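Local coordinates for mandelate racemase/muconate lactonizing enzyme family protein (Sorangium cellulosum, PDB 3S5S) that belongs to the mandelate racemase/muconate lactonizing enzyme family, within the enolase superfamily, and has a barrel domain beside a smaller N-terminal domain, at residues V256-I270 / I283-G297. Sequence-based numbering, arbitrary orientation.
Sequences VLRVAAERAATVVNI and IAAVARAAGLGLMIG. With SO4 (sulfate ion), chain D.
Strands 267-270 and 293-296 run parallel as direct neighbours, with axes 4.6 Å apart at their closest, and helices 256-261 and 283-289 lie nearly parallel outside them, 9.6 Å apart at their closest and at a crossing angle of -16°. Five backbone hydrogen bonds zip the strands together. They start at Gly293 N to Thr266 O, pass through Val268 and Met295, and finish at Gly297 N to Ile270 O. The straightest is Ile270 N to Met295 O, with 173° at the hydrogen.

Val268, Ile270, Leu294 and Ile296 line the sheet face that meets the helices. Ile283 CG2 touches Val256 CG2 at 3.6 Å and Ile270 CG1 at 3.7 Å, which ties both helices to the strand. Val256 spreads its two methyls over different partners. CG1, anti to the backbone N (chi1 178°), meets Val286 CG1 and Leu292 CD1, while CG2 goes to Ile283. Leu292 sits just before its strand and drives CD1 among Val256, Val259 and Val268; the approach to Val268 CG2 is 3.7 Å. Farther along the helices, Ala260 CB and Ala290 CB meet at 3.4 Å, a close approach made possible by two small side chains. Ile270 CD1 reaches Ala284 and Leu294, and Phe312 of helix 303-316 packs on the same isoleucine.

Val267, Asn269 and Met295 occupy the other face. Met295 is fully extended and lays its thioether beside the Asn269 amide, with CE 3.3 Å from ND2. The amide itself is held elsewhere: ND2 donates a hydrogen bond to Glu222 OE1.

Both helices end in a Schellman motif, at Arg263 and Gly291. Arg263 NE and NH2 both bond O2 of a sulfate, in the guanidinium plane; the ion was probably picked up from the crystallisation liquor. Strand 267-270, helix 272-289 and strand 293-296 form a beta-alpha-beta unit; successive units of this kind, sharing strands, build the beta/alpha barrel of enolase-superfamily proteins.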
ATOM      1  N   VAL A 256       2.716   6.543 -12.300  1.00 33.66           N
ATOM      2  CA  VAL A 256       1.387   7.038 -11.885  1.00 33.90           C
ATOM      3  C   VAL A 256       1.437   8.457 -11.325  1.00 34.49           C
ATOM      4  O   VAL A 256       0.721   9.331 -11.795  1.00 35.45           O
ATOM      5  CB  VAL A 256       0.691   6.066 -10.913  1.00 33.22           C
ATOM      6  CG1 VAL A 256      -0.647   6.613 -10.453  1.00 33.60           C
ATOM      7  CG2 VAL A 256       0.511   4.720 -11.585  1.00 32.73           C
ATOM      8  N   LEU A 257       2.322   8.721 -10.375  1.00 34.78           N
ATOM      9  CA  LEU A 257       2.591  10.107 -10.013  1.00 35.97           C
ATOM     10  C   LEU A 257       2.804  11.025 -11.201  1.00 37.38           C
ATOM     11  O   LEU A 257       2.376  12.197 -11.195  1.00 38.28           O
ATOM     12  CB  LEU A 257       3.827  10.208  -9.147  1.00 37.02           C
ATOM     13  CG  LEU A 257       3.711  10.315  -7.636  1.00 38.17           C
ATOM     14  CD1 LEU A 257       4.984  10.960  -7.168  1.00 39.89           C
ATOM     15  CD2 LEU A 257       2.528  11.177  -7.261  1.00 39.19           C
ATOM     16  N   ARG A 258       3.520  10.536 -12.211  1.00 37.61           N
ATOM     17  CA  ARG A 258       3.844  11.425 -13.350  1.00 39.24           C
ATOM     18  C   ARG A 258       2.595  11.594 -14.210  1.00 38.20           C
ATOM     19  O   ARG A 258       2.255  12.699 -14.598  1.00 39.68           O
ATOM     20  CB  ARG A 258       5.016  10.896 -14.183  1.00 39.43           C
ATOM     21  CG  ARG A 258       5.073  11.488 -15.566  1.00 44.41           C
ATOM     22  CD  ARG A 258       6.494  11.658 -16.095  1.00 53.07           C
ATOM     23  NE  ARG A 258       7.109  10.391 -16.481  1.00 56.23           N
ATOM     24  CZ  ARG A 258       7.734  10.171 -17.640  1.00 60.06           C
ATOM     25  NH1 ARG A 258       7.840  11.144 -18.562  1.00 59.42           N
ATOM     26  NH2 ARG A 258       8.255   8.963 -17.869  1.00 59.66           N
ATOM     27  N   VAL A 259       1.922  10.485 -14.489  1.00 36.37           N
ATOM     28  CA  VAL A 259       0.647  10.490 -15.208  1.00 35.99           C
ATOM     29  C   VAL A 259      -0.344  11.468 -14.568  1.00 35.86           C
ATOM     30  O   VAL A 259      -1.029  12.185 -15.290  1.00 36.55           O
ATOM     31  CB  VAL A 259       0.049   9.054 -15.331  1.00 34.73           C
ATOM     32  CG1 VAL A 259      -1.487   9.047 -15.305  1.00 34.35           C
ATOM     33  CG2 VAL A 259       0.542   8.396 -16.584  1.00 34.42           C
ATOM     34  N   ALA A 260      -0.402  11.505 -13.231  1.00 34.96           N
ATOM     35  CA  ALA A 260      -1.275  12.466 -12.538  1.00 36.15           C
ATOM     36  C   ALA A 260      -0.816  13.871 -12.818  1.00 37.49           C
ATOM     37  O   ALA A 260      -1.547  14.623 -13.439  1.00 38.20           O
ATOM     38  CB  ALA A 260      -1.343  12.223 -11.015  1.00 35.64           C
ATOM     39  N   ALA A 261       0.405  14.199 -12.396  1.00 37.87           N
ATOM     40  CA  ALA A 261       0.956  15.583 -12.481  1.00 39.96           C
ATOM     41  C   ALA A 261       0.945  16.195 -13.891  1.00 41.13           C
ATOM     42  O   ALA A 261       0.782  17.396 -14.054  1.00 41.56           O
ATOM     43  CB  ALA A 261       2.362  15.623 -11.925  1.00 39.78           C
ATOM     44  N   GLU A 262       1.135  15.351 -14.901  1.00 41.16           N
ATOM     45  CA  GLU A 262       1.177  15.810 -16.295  1.00 42.61           C
ATOM     46  C   GLU A 262      -0.215  15.797 -16.994  1.00 41.24           C
ATOM     47  O   GLU A 262      -0.364  16.266 -18.132  1.00 42.15           O
ATOM     48  CB  GLU A 262       2.263  15.044 -17.071  1.00 42.57           C
ATOM     49  CG  GLU A 262       3.674  15.648 -16.851  1.00 48.60           C
ATOM     50  CD  GLU A 262       4.801  14.867 -17.552  1.00 55.48           C
ATOM     51  OE1 GLU A 262       4.685  14.551 -18.769  1.00 56.18           O
ATOM     52  OE2 GLU A 262       5.820  14.572 -16.873  1.00 58.64           O
ATOM     53  N   ARG A 263      -1.222  15.323 -16.270  1.00 38.83           N
ATOM     54  CA  ARG A 263      -2.585  15.124 -16.780  1.00 37.99           C
ATOM     55  C   ARG A 263      -2.623  14.319 -18.048  1.00 36.90           C
ATOM     56  O   ARG A 263      -3.275  14.766 -19.001  1.00 37.78           O
ATOM     57  CB  ARG A 263      -3.296  16.440 -17.060  1.00 39.55           C
ATOM     58  CG  ARG A 263      -3.697  17.216 -15.876  1.00 42.12           C
ATOM     59  CD  ARG A 263      -4.460  18.423 -16.395  1.00 52.28           C
ATOM     60  NE  ARG A 263      -4.495  19.506 -15.421  1.00 56.88           N
ATOM     61  CZ  ARG A 263      -5.439  19.650 -14.502  1.00 58.07           C
ATOM     62  NH1 ARG A 263      -6.446  18.781 -14.444  1.00 56.10           N
ATOM     63  NH2 ARG A 263      -5.370  20.670 -13.652  1.00 59.30           N
ATOM     64  N   ALA A 264      -1.942  13.159 -18.042  1.00 34.24           N
ATOM     65  CA  ALA A 264      -1.785  12.271 -19.208  1.00 33.73           C
ATOM     66  C   ALA A 264      -2.884  11.208 -19.340  1.00 32.80           C
ATOM     67  O   ALA A 264      -2.976  10.520 -20.379  1.00 32.88           O
ATOM     68  CB  ALA A 264      -0.386  11.582 -19.193  1.00 32.25           C
ATOM     69  N   ALA A 265      -3.697  11.077 -18.284  1.00 31.60           N
ATOM     70  CA  ALA A 265      -4.816  10.126 -18.197  1.00 29.86           C
ATOM     71  C   ALA A 265      -5.641  10.586 -17.010  1.00 29.30           C
ATOM     72  O   ALA A 265      -5.197  11.474 -16.283  1.00 30.02           O
ATOM     73  CB  ALA A 265      -4.294   8.723 -17.976  1.00 27.98           C
ATOM     74  N   THR A 266      -6.842  10.042 -16.829  1.00 27.79           N
ATOM     75  CA  THR A 266      -7.651  10.373 -15.653  1.00 26.87           C
ATOM     76  C   THR A 266      -7.932   9.063 -14.938  1.00 25.88           C
ATOM     77  O   THR A 266      -8.572   9.027 -13.862  1.00 24.94           O
ATOM     78  CB  THR A 266      -8.986  11.065 -16.018  1.00 28.31           C
ATOM     79  OG1 THR A 266      -9.743  10.212 -16.864  1.00 26.70           O
ATOM     80  CG2 THR A 266      -8.773  12.450 -16.737  1.00 27.49           C
ATOM     81  N   VAL A 267      -7.436   7.984 -15.555  1.00 24.80           N
ATOM     82  CA  VAL A 267      -7.659   6.609 -15.094  1.00 23.36           C
ATOM     83  C   VAL A 267      -6.362   5.808 -15.197  1.00 23.71           C
ATOM     84  O   VAL A 267      -5.564   6.057 -16.083  1.00 25.13           O
ATOM     85  CB  VAL A 267      -8.809   5.917 -15.875  1.00 23.09           C
ATOM     86  CG1 VAL A 267      -8.940   4.491 -15.508  1.00 16.58           C
ATOM     87  CG2 VAL A 267     -10.142   6.646 -15.613  1.00 22.82           C
ATOM     88  N   VAL A 268      -6.146   4.881 -14.277  1.00 22.74           N
ATOM     89  CA  VAL A 268      -5.027   3.935 -14.387  1.00 23.92           C
ATOM     90  C   VAL A 268      -5.502   2.472 -14.460  1.00 22.96           C
ATOM     91  O   VAL A 268      -6.302   2.015 -13.651  1.00 21.64           O
ATOM     92  CB  VAL A 268      -3.983   4.117 -13.211  1.00 23.62           C
ATOM     93  CG1 VAL A 268      -3.189   2.918 -13.041  1.00 24.61           C
ATOM     94  CG2 VAL A 268      -3.041   5.245 -13.515  1.00 24.52           C
ATOM     95  N   ASN A 269      -4.982   1.756 -15.453  1.00 23.79           N
ATOM     96  CA  ASN A 269      -5.156   0.313 -15.569  1.00 22.03           C
ATOM     97  C   ASN A 269      -4.043  -0.415 -14.808  1.00 21.62           C
ATOM     98  O   ASN A 269      -2.889  -0.416 -15.208  1.00 22.68           O
ATOM     99  CB  ASN A 269      -5.166  -0.074 -17.042  1.00 22.84           C
ATOM    100  CG  ASN A 269      -5.531  -1.544 -17.244  1.00 25.19           C
ATOM    101  OD1 ASN A 269      -5.453  -2.334 -16.288  1.00 23.73           O
ATOM    102  ND2 ASN A 269      -5.950  -1.918 -18.479  1.00 23.59           N
ATOM    103  N   ILE A 270      -4.386  -0.981 -13.668  1.00 21.20           N
ATOM    104  CA  ILE A 270      -3.453  -1.690 -12.810  1.00 20.30           C
ATOM    105  C   ILE A 270      -3.511  -3.155 -13.195  1.00 20.43           C
ATOM    106  O   ILE A 270      -4.600  -3.744 -13.287  1.00 19.67           O
ATOM    107  CB  ILE A 270      -3.910  -1.548 -11.316  1.00 19.68           C
ATOM    108  CG1 ILE A 270      -3.979  -0.085 -10.899  1.00 19.87           C
ATOM    109  CG2 ILE A 270      -3.020  -2.287 -10.369  1.00 15.64           C
ATOM    110  CD1 ILE A 270      -4.569   0.144  -9.464  1.00 17.77           C
ATOM    111  N   ILE A 283       0.688   1.438  -6.465  1.00 23.60           N
ATOM    112  CA  ILE A 283       0.025   2.145  -7.550  1.00 22.67           C
ATOM    113  C   ILE A 283      -1.437   2.471  -7.223  1.00 22.27           C
ATOM    114  O   ILE A 283      -1.878   3.567  -7.452  1.00 22.98           O
ATOM    115  CB  ILE A 283       0.050   1.315  -8.878  1.00 23.23           C
ATOM    116  CG1 ILE A 283       1.436   1.248  -9.478  1.00 21.31           C
ATOM    117  CG2 ILE A 283      -0.932   1.845  -9.918  1.00 19.85           C
ATOM    118  CD1 ILE A 283       1.500   0.048 -10.435  1.00 19.31           C
ATOM    119  N   ALA A 284      -2.200   1.506  -6.746  1.00 21.25           N
ATOM    120  CA  ALA A 284      -3.561   1.789  -6.275  1.00 21.03           C
ATOM    121  C   ALA A 284      -3.606   2.973  -5.279  1.00 21.76           C
ATOM    122  O   ALA A 284      -4.440   3.875  -5.397  1.00 23.66           O
ATOM    123  CB  ALA A 284      -4.137   0.549  -5.637  1.00 19.48           C
ATOM    124  N   ALA A 285      -2.706   2.990  -4.304  1.00 21.82           N
ATOM    125  CA  ALA A 285      -2.742   4.055  -3.283  1.00 22.75           C
ATOM    126  C   ALA A 285      -2.354   5.384  -3.870  1.00 23.96           C
ATOM    127  O   ALA A 285      -2.951   6.395  -3.527  1.00 25.87           O
ATOM    128  CB  ALA A 285      -1.814   3.735  -2.096  1.00 22.19           C
ATOM    129  N   VAL A 286      -1.334   5.401  -4.737  1.00 24.21           N
ATOM    130  CA  VAL A 286      -0.913   6.649  -5.367  1.00 24.06           C
ATOM    131  C   VAL A 286      -2.042   7.106  -6.267  1.00 24.26           C
ATOM    132  O   VAL A 286      -2.341   8.318  -6.324  1.00 25.75           O
ATOM    133  CB  VAL A 286       0.412   6.485  -6.165  1.00 24.27           C
ATOM    134  CG1 VAL A 286       0.688   7.667  -7.063  1.00 24.58           C
ATOM    135  CG2 VAL A 286       1.564   6.312  -5.204  1.00 24.68           C
ATOM    136  N   ALA A 287      -2.719   6.156  -6.912  1.00 22.27           N
ATOM    137  CA  ALA A 287      -3.759   6.535  -7.856  1.00 23.59           C
ATOM    138  C   ALA A 287      -4.986   7.155  -7.164  1.00 24.52           C
ATOM    139  O   ALA A 287      -5.487   8.160  -7.619  1.00 25.95           O
ATOM    140  CB  ALA A 287      -4.133   5.382  -8.748  1.00 22.34           C
ATOM    141  N   ARG A 288      -5.470   6.574  -6.068  0.50 24.75           N
ATOM    142  CA  ARG A 288      -6.563   7.227  -5.344  0.50 25.64           C
ATOM    143  C   ARG A 288      -6.083   8.537  -4.724  0.50 26.72           C
ATOM    144  O   ARG A 288      -6.807   9.535  -4.734  0.50 27.72           O
ATOM    145  CB  ARG A 288      -7.217   6.331  -4.283  0.50 25.50           C
ATOM    146  CG  ARG A 288      -8.023   7.149  -3.247  0.50 28.01           C
ATOM    147  CD  ARG A 288      -9.372   6.553  -2.899  0.50 31.01           C
ATOM    148  NE  ARG A 288     -10.475   7.532  -2.957  0.50 34.28           N
ATOM    149  CZ  ARG A 288     -11.742   7.235  -2.647  0.50 35.28           C
ATOM    150  NH1 ARG A 288     -12.038   6.001  -2.254  0.50 33.56           N
ATOM    151  NH2 ARG A 288     -12.709   8.157  -2.720  0.50 35.25           N
ATOM    152  N   ALA A 289      -4.859   8.550  -4.200  1.00 26.64           N
ATOM    153  CA  ALA A 289      -4.304   9.818  -3.686  1.00 27.55           C
ATOM    154  C   ALA A 289      -4.316  10.869  -4.792  1.00 27.69           C
ATOM    155  O   ALA A 289      -4.800  11.952  -4.592  1.00 28.75           O
ATOM    156  CB  ALA A 289      -2.903   9.650  -3.121  1.00 26.29           C
ATOM    157  N   ALA A 290      -3.827  10.531  -5.968  1.00 27.79           N
ATOM    158  CA  ALA A 290      -3.737  11.540  -7.013  1.00 29.49           C
ATOM    159  C   ALA A 290      -5.062  11.845  -7.704  1.00 30.64           C
ATOM    160  O   ALA A 290      -5.081  12.655  -8.627  1.00 32.50           O
ATOM    161  CB  ALA A 290      -2.641  11.223  -8.008  1.00 27.50           C
ATOM    162  N   GLY A 291      -6.164  11.237  -7.261  1.00 30.80           N
ATOM    163  CA  GLY A 291      -7.472  11.552  -7.867  1.00 31.98           C
ATOM    164  C   GLY A 291      -7.774  10.791  -9.174  1.00 31.84           C
ATOM    165  O   GLY A 291      -8.761  11.082  -9.866  1.00 33.27           O
ATOM    166  N   LEU A 292      -6.940   9.815  -9.513  1.00 29.16           N
ATOM    167  CA  LEU A 292      -7.153   9.016 -10.692  1.00 27.91           C
ATOM    168  C   LEU A 292      -8.174   7.902 -10.413  1.00 27.28           C
ATOM    169  O   LEU A 292      -8.183   7.318  -9.333  1.00 25.58           O
ATOM    170  CB  LEU A 292      -5.824   8.391 -11.153  1.00 26.65           C
ATOM    171  CG  LEU A 292      -4.705   9.376 -11.539  1.00 27.66           C
ATOM    172  CD1 LEU A 292      -3.499   8.602 -11.959  1.00 25.57           C
ATOM    173  CD2 LEU A 292      -5.112  10.345 -12.676  1.00 26.73           C
ATOM    174  N   GLY A 293      -9.042   7.614 -11.390  1.00 27.00           N
ATOM    175  CA  GLY A 293      -9.877   6.429 -11.298  1.00 26.05           C
ATOM    176  C   GLY A 293      -9.025   5.167 -11.396  1.00 24.24           C
ATOM    177  O   GLY A 293      -7.942   5.189 -11.947  1.00 24.81           O
ATOM    178  N   LEU A 294      -9.521   4.077 -10.845  1.00 22.98           N
ATOM    179  CA  LEU A 294      -8.829   2.814 -10.900  1.00 22.86           C
ATOM    180  C   LEU A 294      -9.513   1.814 -11.821  1.00 22.00           C
ATOM    181  O   LEU A 294     -10.751   1.619 -11.761  1.00 21.37           O
ATOM    182  CB  LEU A 294      -8.702   2.210  -9.487  1.00 23.13           C
ATOM    183  CG  LEU A 294      -8.125   3.133  -8.410  1.00 24.56           C
ATOM    184  CD1 LEU A 294      -8.131   2.417  -7.088  1.00 27.75           C
ATOM    185  CD2 LEU A 294      -6.744   3.359  -8.783  1.00 28.84           C
ATOM    186  N   MET A 295      -8.688   1.151 -12.637  1.00 21.46           N
ATOM    187  CA  MET A 295      -9.129   0.053 -13.498  1.00 21.02           C
ATOM    188  C   MET A 295      -8.298  -1.163 -13.116  1.00 20.63           C
ATOM    189  O   MET A 295      -7.120  -1.048 -12.830  1.00 20.98           O
ATOM    190  CB  MET A 295      -8.937   0.447 -14.963  1.00 22.02           C
ATOM    191  CG  MET A 295      -9.350  -0.588 -16.035  1.00 21.94           C
ATOM    192  SD  MET A 295      -9.114   0.024 -17.689  1.00 18.74           S
ATOM    193  CE  MET A 295      -9.218  -1.491 -18.499  1.00 21.17           C
ATOM    194  N   ILE A 296      -8.923  -2.325 -13.017  1.00 20.53           N
ATOM    195  CA  ILE A 296      -8.166  -3.573 -12.755  1.00 19.08           C
ATOM    196  C   ILE A 296      -8.212  -4.360 -14.081  1.00 19.92           C
ATOM    197  O   ILE A 296      -9.286  -4.570 -14.640  1.00 20.44           O
ATOM    198  CB  ILE A 296      -8.758  -4.377 -11.558  1.00 18.25           C
ATOM    199  CG1 ILE A 296      -7.934  -5.656 -11.247  1.00 18.31           C
ATOM    200  CG2 ILE A 296     -10.221  -4.754 -11.804  1.00 15.72           C
ATOM    201  CD1 ILE A 296      -6.485  -5.448 -10.835  1.00 12.41           C
ATOM    202  N   GLY A 297      -7.056  -4.709 -14.623  1.00 19.93           N
ATOM    203  CA  GLY A 297      -6.973  -5.299 -15.946  1.00 20.66           C
ATOM    204  C   GLY A 297      -6.109  -6.526 -15.875  1.00 21.59           C
ATOM    205  O   GLY A 297      -5.907  -7.083 -14.786  1.00 21.80           O
TER
HETATM  206  S   SO4 D 391      -1.692  21.730 -14.306  1.00 62.20           S
HETATM  207  O1  SO4 D 391      -0.713  21.472 -15.396  1.00 60.17           O
HETATM  208  O2  SO4 D 391      -2.980  22.034 -14.971  1.00 60.64           O
HETATM  209  O3  SO4 D 391      -1.817  20.572 -13.406  1.00 58.66           O
HETATM  210  O4  SO4 D 391      -1.251  22.846 -13.450  1.00 60.51           O